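Local coordinates for leucine--tRNA ligase (PDB 5AH5), which probably attaches leucine to tRNA(Leu) with the use of ATP, as a class I aminoacyl-tRNA synthetase, and is linked to resistance to toxic moiety 84, at residues G667-T670 with A671-R675; R713-A716 with P717-H721. All coordinates share one frame; numbering follows the deposited sequence.

Interaction 1: G667-T670 with A671-R675; sequences GKVT and ADVER. With nucleotides of chain D.
Near the C-terminal end of helix 653-674, Lys668 O receives the amide of Asp672 at 2.8 Å (N to O), and Val669 O receives Val673 N at 3.0 Å; the i to i+4 spacing marks both as alpha-helical bonds. The bond from Glu674 N to Thr670 O is weak at 3.3 Å. Lys668 and Asp672 run side by side in the same direction, Lys668 CG lying 3.5 Å from Asp672 OD2, while the ammonium group stays apart from the carboxylate.

Here, within the region of the anticodon-binding domain, the helix end meets tRNA. Arg675 has CG wedged between backbone N and carbonyl carbon (chi1 68°), then runs extended back to Asp672. Its guanidinium grips Asp672 OD1 side-on, with OD1 in its plane: NH2, at 2.8 Å and part of a salt bridge, comes nearly along the C-O axis, and NE, at 3.2 Å, meets the anti lone pair. Thus held, NH1 and NH2 both donate to OP1 of U16 of chain D, NH2 at 3.0 Å, and NH2 also forms a salt bridge to a further RNA phosphate. U16 O2 sits over the guanidinium face, and Ala671 CB approaches U16 N3 at 3.9 Å.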
ATOM      1  N   GLY B 667      19.599  19.799   7.128  1.00 35.75           N
ATOM      2  CA  GLY B 667      19.952  18.676   6.253  1.00 34.82           C
ATOM      3  C   GLY B 667      19.308  17.371   6.694  1.00 38.71           C
ATOM      4  O   GLY B 667      18.866  16.557   5.863  1.00 35.25           O
ATOM      5  N   LYS B 668      19.274  17.165   8.006  1.00 33.89           N
ATOM      6  CA  LYS B 668      18.851  15.922   8.560  1.00 36.38           C
ATOM      7  C   LYS B 668      17.274  15.782   8.527  1.00 31.73           C
ATOM      8  O   LYS B 668      16.785  14.757   8.140  1.00 32.80           O
ATOM      9  CB  LYS B 668      19.389  15.825   9.964  1.00 39.93           C
ATOM     10  CG  LYS B 668      19.270  14.462  10.587  1.00 46.90           C
ATOM     11  CD  LYS B 668      20.237  14.400  11.765  1.00 60.07           C
ATOM     12  CE  LYS B 668      19.767  13.476  12.876  1.00 68.31           C
ATOM     13  NZ  LYS B 668      20.283  13.959  14.195  1.00 74.00           N
ATOM     14  N   VAL B 669      16.572  16.856   8.862  1.00 27.99           N
ATOM     15  CA  VAL B 669      15.148  16.949   8.820  1.00 29.97           C
ATOM     16  C   VAL B 669      14.672  16.745   7.397  1.00 33.20           C
ATOM     17  O   VAL B 669      13.781  15.933   7.172  1.00 32.04           O
ATOM     18  CB  VAL B 669      14.656  18.278   9.356  1.00 27.11           C
ATOM     19  CG1 VAL B 669      13.136  18.439   9.062  1.00 29.14           C
ATOM     20  CG2 VAL B 669      14.859  18.288  10.852  1.00 26.01           C
ATOM     21  N   THR B 670      15.314  17.437   6.452  1.00 29.11           N
ATOM     22  CA  THR B 670      15.020  17.302   5.019  1.00 31.61           C
ATOM     23  C   THR B 670      15.135  15.846   4.535  1.00 31.66           C
ATOM     24  O   THR B 670      14.157  15.229   3.994  1.00 29.25           O
ATOM     25  CB  THR B 670      15.923  18.277   4.149  1.00 29.34           C
ATOM     26  OG1 THR B 670      15.796  19.635   4.616  1.00 28.07           O
ATOM     27  CG2 THR B 670      15.517  18.238   2.711  1.00 31.89           C
ATOM     28  N   ALA B 671      16.296  15.255   4.761  1.00 29.79           N
ATOM     29  CA  ALA B 671      16.569  13.882   4.309  1.00 30.24           C
ATOM     30  C   ALA B 671      15.666  12.864   5.043  1.00 32.62           C
ATOM     31  O   ALA B 671      15.207  11.896   4.433  1.00 29.39           O
ATOM     32  CB  ALA B 671      18.053  13.502   4.505  1.00 35.10           C
ATOM     33  N   ASP B 672      15.415  13.086   6.343  1.00 30.08           N
ATOM     34  CA  ASP B 672      14.674  12.121   7.119  1.00 28.27           C
ATOM     35  C   ASP B 672      13.154  12.095   6.774  1.00 27.42           C
ATOM     36  O   ASP B 672      12.590  11.050   6.772  1.00 31.05           O
ATOM     37  CB  ASP B 672      14.876  12.327   8.597  1.00 27.42           C
ATOM     38  CG  ASP B 672      16.274  11.707   9.113  1.00 33.60           C
ATOM     39  OD1 ASP B 672      16.918  10.823   8.445  1.00 31.87           O
ATOM     40  OD2 ASP B 672      16.658  12.097  10.212  1.00 36.02           O
ATOM     41  N   VAL B 673      12.549  13.245   6.550  1.00 27.47           N
ATOM     42  CA  VAL B 673      11.132  13.335   6.118  1.00 30.56           C
ATOM     43  C   VAL B 673      10.971  12.617   4.830  1.00 30.57           C
ATOM     44  O   VAL B 673      10.032  11.826   4.688  1.00 29.74           O
ATOM     45  CB  VAL B 673      10.615  14.751   6.011  1.00 29.04           C
ATOM     46  CG1 VAL B 673       9.242  14.835   5.297  1.00 32.01           C
ATOM     47  CG2 VAL B 673      10.523  15.366   7.384  1.00 29.60           C
ATOM     48  N   GLU B 674      11.883  12.828   3.902  1.00 29.70           N
ATOM     49  CA  GLU B 674      11.714  12.193   2.620  1.00 33.90           C
ATOM     50  C   GLU B 674      11.984  10.711   2.597  1.00 35.20           C
ATOM     51  O   GLU B 674      11.578  10.039   1.649  1.00 35.90           O
ATOM     52  CB  GLU B 674      12.401  12.982   1.502  1.00 40.23           C
ATOM     53  CG  GLU B 674      13.772  12.598   1.119  1.00 51.82           C
ATOM     54  CD  GLU B 674      14.463  13.703   0.292  1.00 65.89           C
ATOM     55  OE1 GLU B 674      13.766  14.528  -0.370  1.00 64.87           O
ATOM     56  OE2 GLU B 674      15.720  13.744   0.331  1.00 66.73           O
ATOM     57  N   ARG B 675      12.578  10.137   3.650  1.00 31.12           N
ATOM     58  CA  ARG B 675      12.647   8.679   3.671  1.00 31.75           C
ATOM     59  C   ARG B 675      11.803   8.076   4.812  1.00 30.21           C
ATOM     60  O   ARG B 675      12.036   6.915   5.189  1.00 28.86           O
ATOM     61  CB  ARG B 675      14.107   8.183   3.695  1.00 33.21           C
ATOM     62  CG  ARG B 675      14.827   8.499   4.980  1.00 35.75           C
ATOM     63  CD  ARG B 675      16.299   8.048   4.979  1.00 38.70           C
ATOM     64  NE  ARG B 675      16.919   8.551   6.199  1.00 41.23           N
ATOM     65  CZ  ARG B 675      17.878   7.927   6.886  1.00 43.83           C
ATOM     66  NH1 ARG B 675      18.365   6.764   6.487  1.00 41.58           N
ATOM     67  NH2 ARG B 675      18.343   8.483   7.995  1.00 41.61           N
TER
ATOM     68  P     U D  16      21.995   6.235   8.773  1.00 48.58           P
ATOM     69  OP1   U D  16      20.528   6.605   8.866  1.00 43.27           O
ATOM     70  OP2   U D  16      22.342   4.843   8.479  1.00 46.77           O
ATOM     71  O5'   U D  16      22.673   7.308   7.814  1.00 64.63           O
ATOM     72  C5'   U D  16      23.621   6.944   6.805  1.00 92.34           C
ATOM     73  C4'   U D  16      22.878   6.691   5.515  1.00117.28           C
ATOM     74  O4'   U D  16      22.071   7.851   5.180  1.00129.65           O
ATOM     75  C3'   U D  16      23.746   6.474   4.290  1.00125.01           C
ATOM     76  O3'   U D  16      23.018   5.659   3.372  1.00124.29           O
ATOM     77  C2'   U D  16      24.049   7.911   3.870  1.00131.62           C
ATOM     78  O2'   U D  16      24.441   8.075   2.523  1.00137.56           O
ATOM     79  C1'   U D  16      22.708   8.600   4.157  1.00137.97           C
ATOM     80  N1    U D  16      22.722  10.020   4.571  1.00147.58           N
ATOM     81  C2    U D  16      21.487  10.637   4.716  1.00146.86           C
ATOM     82  O2    U D  16      20.427  10.062   4.517  1.00126.21           O
ATOM     83  N3    U D  16      21.541  11.953   5.106  1.00141.78           N
ATOM     84  C4    U D  16      22.669  12.704   5.365  1.00132.48           C
ATOM     85  O4    U D  16      22.546  13.880   5.711  1.00118.69           O
ATOM     86  C5    U D  16      23.906  12.000   5.195  1.00131.71           C
ATOM     87  C6    U D  16      23.893  10.714   4.816  1.00136.84           C
TER

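Interaction 2: R713-A716 with P717-H721; sequences RLLA and PFAPH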
ATOM      1  N   ARG B 713      10.388  26.898  11.257  1.00 31.18           N
ATOM      2  CA  ARG B 713      10.303  26.481   9.873  1.00 30.73           C
ATOM      3  C   ARG B 713      10.448  24.985   9.700  1.00 30.77           C
ATOM      4  O   ARG B 713       9.662  24.356   8.987  1.00 30.63           O
ATOM      5  CB  ARG B 713      11.263  27.200   8.996  1.00 29.46           C
ATOM      6  CG  ARG B 713      10.961  28.667   8.900  1.00 32.04           C
ATOM      7  CD  ARG B 713      11.420  29.199   7.569  1.00 39.22           C
ATOM      8  NE  ARG B 713      12.748  29.684   7.557  1.00 40.31           N
ATOM      9  CZ  ARG B 713      13.530  29.836   6.478  1.00 45.63           C
ATOM     10  NH1 ARG B 713      13.205  29.460   5.228  1.00 40.29           N
ATOM     11  NH2 ARG B 713      14.722  30.353   6.694  1.00 45.28           N
ATOM     12  N   LEU B 714      11.397  24.392  10.403  1.00 29.05           N
ATOM     13  CA  LEU B 714      11.587  22.932  10.342  1.00 28.83           C
ATOM     14  C   LEU B 714      10.468  22.129  11.067  1.00 25.03           C
ATOM     15  O   LEU B 714      10.243  21.009  10.748  1.00 24.75           O
ATOM     16  CB  LEU B 714      12.954  22.531  10.946  1.00 29.63           C
ATOM     17  CG  LEU B 714      14.158  23.179  10.200  1.00 31.53           C
ATOM     18  CD1 LEU B 714      15.470  22.998  11.012  1.00 31.75           C
ATOM     19  CD2 LEU B 714      14.308  22.627   8.792  1.00 29.38           C
ATOM     20  N   LEU B 715       9.909  22.697  12.112  1.00 22.31           N
ATOM     21  CA  LEU B 715       8.928  22.093  12.949  1.00 24.41           C
ATOM     22  C   LEU B 715       7.535  22.070  12.250  1.00 28.18           C
ATOM     23  O   LEU B 715       6.781  21.161  12.495  1.00 26.93           O
ATOM     24  CB  LEU B 715       8.817  22.874  14.274  1.00 23.18           C
ATOM     25  CG  LEU B 715       7.833  22.350  15.264  1.00 25.76           C
ATOM     26  CD1 LEU B 715       8.158  20.965  15.706  1.00 26.69           C
ATOM     27  CD2 LEU B 715       7.619  23.314  16.430  1.00 29.22           C
ATOM     28  N   ALA B 716       7.304  23.023  11.354  1.00 29.77           N
ATOM     29  CA  ALA B 716       6.004  23.275  10.700  1.00 31.93           C
ATOM     30  C   ALA B 716       5.310  22.105  10.065  1.00 29.02           C
ATOM     31  O   ALA B 716       4.120  22.052  10.190  1.00 36.57           O
ATOM     32  CB  ALA B 716       6.101  24.397   9.683  1.00 29.64           C
ATOM     33  N   PRO B 717       6.029  21.228   9.347  1.00 28.32           N
ATOM     34  CA  PRO B 717       5.415  20.083   8.775  1.00 26.52           C
ATOM     35  C   PRO B 717       4.847  19.098   9.803  1.00 29.66           C
ATOM     36  O   PRO B 717       3.840  18.401   9.479  1.00 27.47           O
ATOM     37  CB  PRO B 717       6.530  19.429   7.971  1.00 27.08           C
ATOM     38  CG  PRO B 717       7.493  20.501   7.638  1.00 27.01           C
ATOM     39  CD  PRO B 717       7.403  21.436   8.811  1.00 30.86           C
ATOM     40  N   PHE B 718       5.451  19.070  11.000  1.00 25.75           N
ATOM     41  CA  PHE B 718       5.118  18.167  12.097  1.00 25.25           C
ATOM     42  C   PHE B 718       4.080  18.729  12.990  1.00 25.42           C
ATOM     43  O   PHE B 718       3.183  18.002  13.439  1.00 26.70           O
ATOM     44  CB  PHE B 718       6.409  17.801  12.970  1.00 26.20           C
ATOM     45  CG  PHE B 718       7.517  17.273  12.146  1.00 23.15           C
ATOM     46  CD1 PHE B 718       7.563  15.960  11.818  1.00 23.34           C
ATOM     47  CD2 PHE B 718       8.488  18.137  11.652  1.00 27.99           C
ATOM     48  CE1 PHE B 718       8.561  15.469  11.033  1.00 26.61           C
ATOM     49  CE2 PHE B 718       9.493  17.662  10.841  1.00 24.24           C
ATOM     50  CZ  PHE B 718       9.535  16.329  10.541  1.00 26.71           C
ATOM     51  N   ALA B 719       4.254  19.995  13.329  1.00 24.67           N
ATOM     52  CA  ALA B 719       3.383  20.710  14.259  1.00 26.46           C
ATOM     53  C   ALA B 719       2.987  22.046  13.630  1.00 25.94           C
ATOM     54  O   ALA B 719       3.336  23.134  14.101  1.00 28.66           O
ATOM     55  CB  ALA B 719       4.013  20.912  15.614  1.00 28.38           C
ATOM     56  N   PRO B 720       2.185  21.976  12.556  1.00 28.67           N
ATOM     57  CA  PRO B 720       1.905  23.148  11.706  1.00 29.88           C
ATOM     58  C   PRO B 720       1.165  24.294  12.318  1.00 27.82           C
ATOM     59  O   PRO B 720       1.415  25.441  11.945  1.00 30.29           O
ATOM     60  CB  PRO B 720       1.099  22.542  10.513  1.00 30.00           C
ATOM     61  CG  PRO B 720       0.478  21.342  11.070  1.00 29.07           C
ATOM     62  CD  PRO B 720       1.617  20.768  11.951  1.00 29.68           C
ATOM     63  N   HIS B 721       0.295  24.020  13.265  1.00 27.47           N
ATOM     64  CA  HIS B 721      -0.543  25.060  13.877  1.00 28.95           C
ATOM     65  C   HIS B 721       0.230  25.927  14.872  1.00 30.75           C
ATOM     66  O   HIS B 721       0.191  27.173  14.839  1.00 27.55           O
ATOM     67  CB  HIS B 721      -1.765  24.446  14.634  1.00 31.94           C
ATOM     68  CG  HIS B 721      -2.585  23.489  13.806  1.00 29.89           C
ATOM     69  ND1 HIS B 721      -2.262  22.154  13.664  1.00 27.60           N
ATOM     70  CD2 HIS B 721      -3.729  23.683  13.103  1.00 29.41           C
ATOM     71  CE1 HIS B 721      -3.175  21.570  12.913  1.00 28.15           C
ATOM     72  NE2 HIS B 721      -4.049  22.484  12.522  1.00 28.09           N
TER
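Leu715 O is the polar hub between helix 701-715 and the turn that follows it. It accepts two amides: Ala719 N at 2.9 Å, with a fairly straight N-H...O angle of 164°, and Phe718 N, likewise 2.9 Å away but more bent at 140° and standing above the carbonyl plane. The first is an i to i+4 bond and the second i to i+3, so one carbonyl ties down two successive amides of the turn. Pro717 and Pro720 bring no N-H at all: Pro717 has none for Arg713 O, and Pro720 none for Ala716 O.

The oxygen of Leu714 is met by carbons that bear hydrogen. Pro717 CD lies 3.5 Å from Leu714 O, and the Phe718 ring turns its edge to the same oxygen, CE2 at 3.4 Å and in the ring plane. A chi1 of -54° puts Phe718 CG beside its own backbone N, which brings the CD2-CE2 edge to Leu714 O. Leu715 CG rests 4.1 Å from Ala719 CB, and Ala716 CB is pressed against Pro717 CD at 3.4 Å, tighter than usual van der Waals contact.

Further acceptors and donors are met from outside: Pro717 O pairs with Thr59 OG1, and Ala719, at the N-cap position of helix 720-729, has its O paired with Ser723 OG. The Arg713 guanidinium bonds to Ile643 O and Pro740 O and forms a salt bridge with Glu644. His721 ND1 pairs with Asp593 OD1, and its NE2 with Gln13 NE2.

With every touching residue buried, the two prolines lower the number of amides needing a partner, and a doubly used Leu715 O serves both of those at Phe718 and Ala719, which is consistent with a turn between two helices in a buried setting.

Following the chain from the N terminus, interaction 1 comes first, within the last turns of helix 653-674. Helix 678-695 follows, and interaction 2 then joins the end of helix 701-715 to the start of helix 720-729. Each contact links adjoining residues, so neither closes a long loop, and the two stand in series without nesting or crossing. In space their centres are 14 Å apart and they touch: Val673 CG2 packs on Phe718 CZ at 3.4 Å, and Val669 CG1 on Phe718 CE2 at 4.1 Å. Phe718 also meets helices 678-695 and 592-601, so the buried turn of interaction 2 backs the helix near whose C-terminal end Arg675 contacts the tRNA.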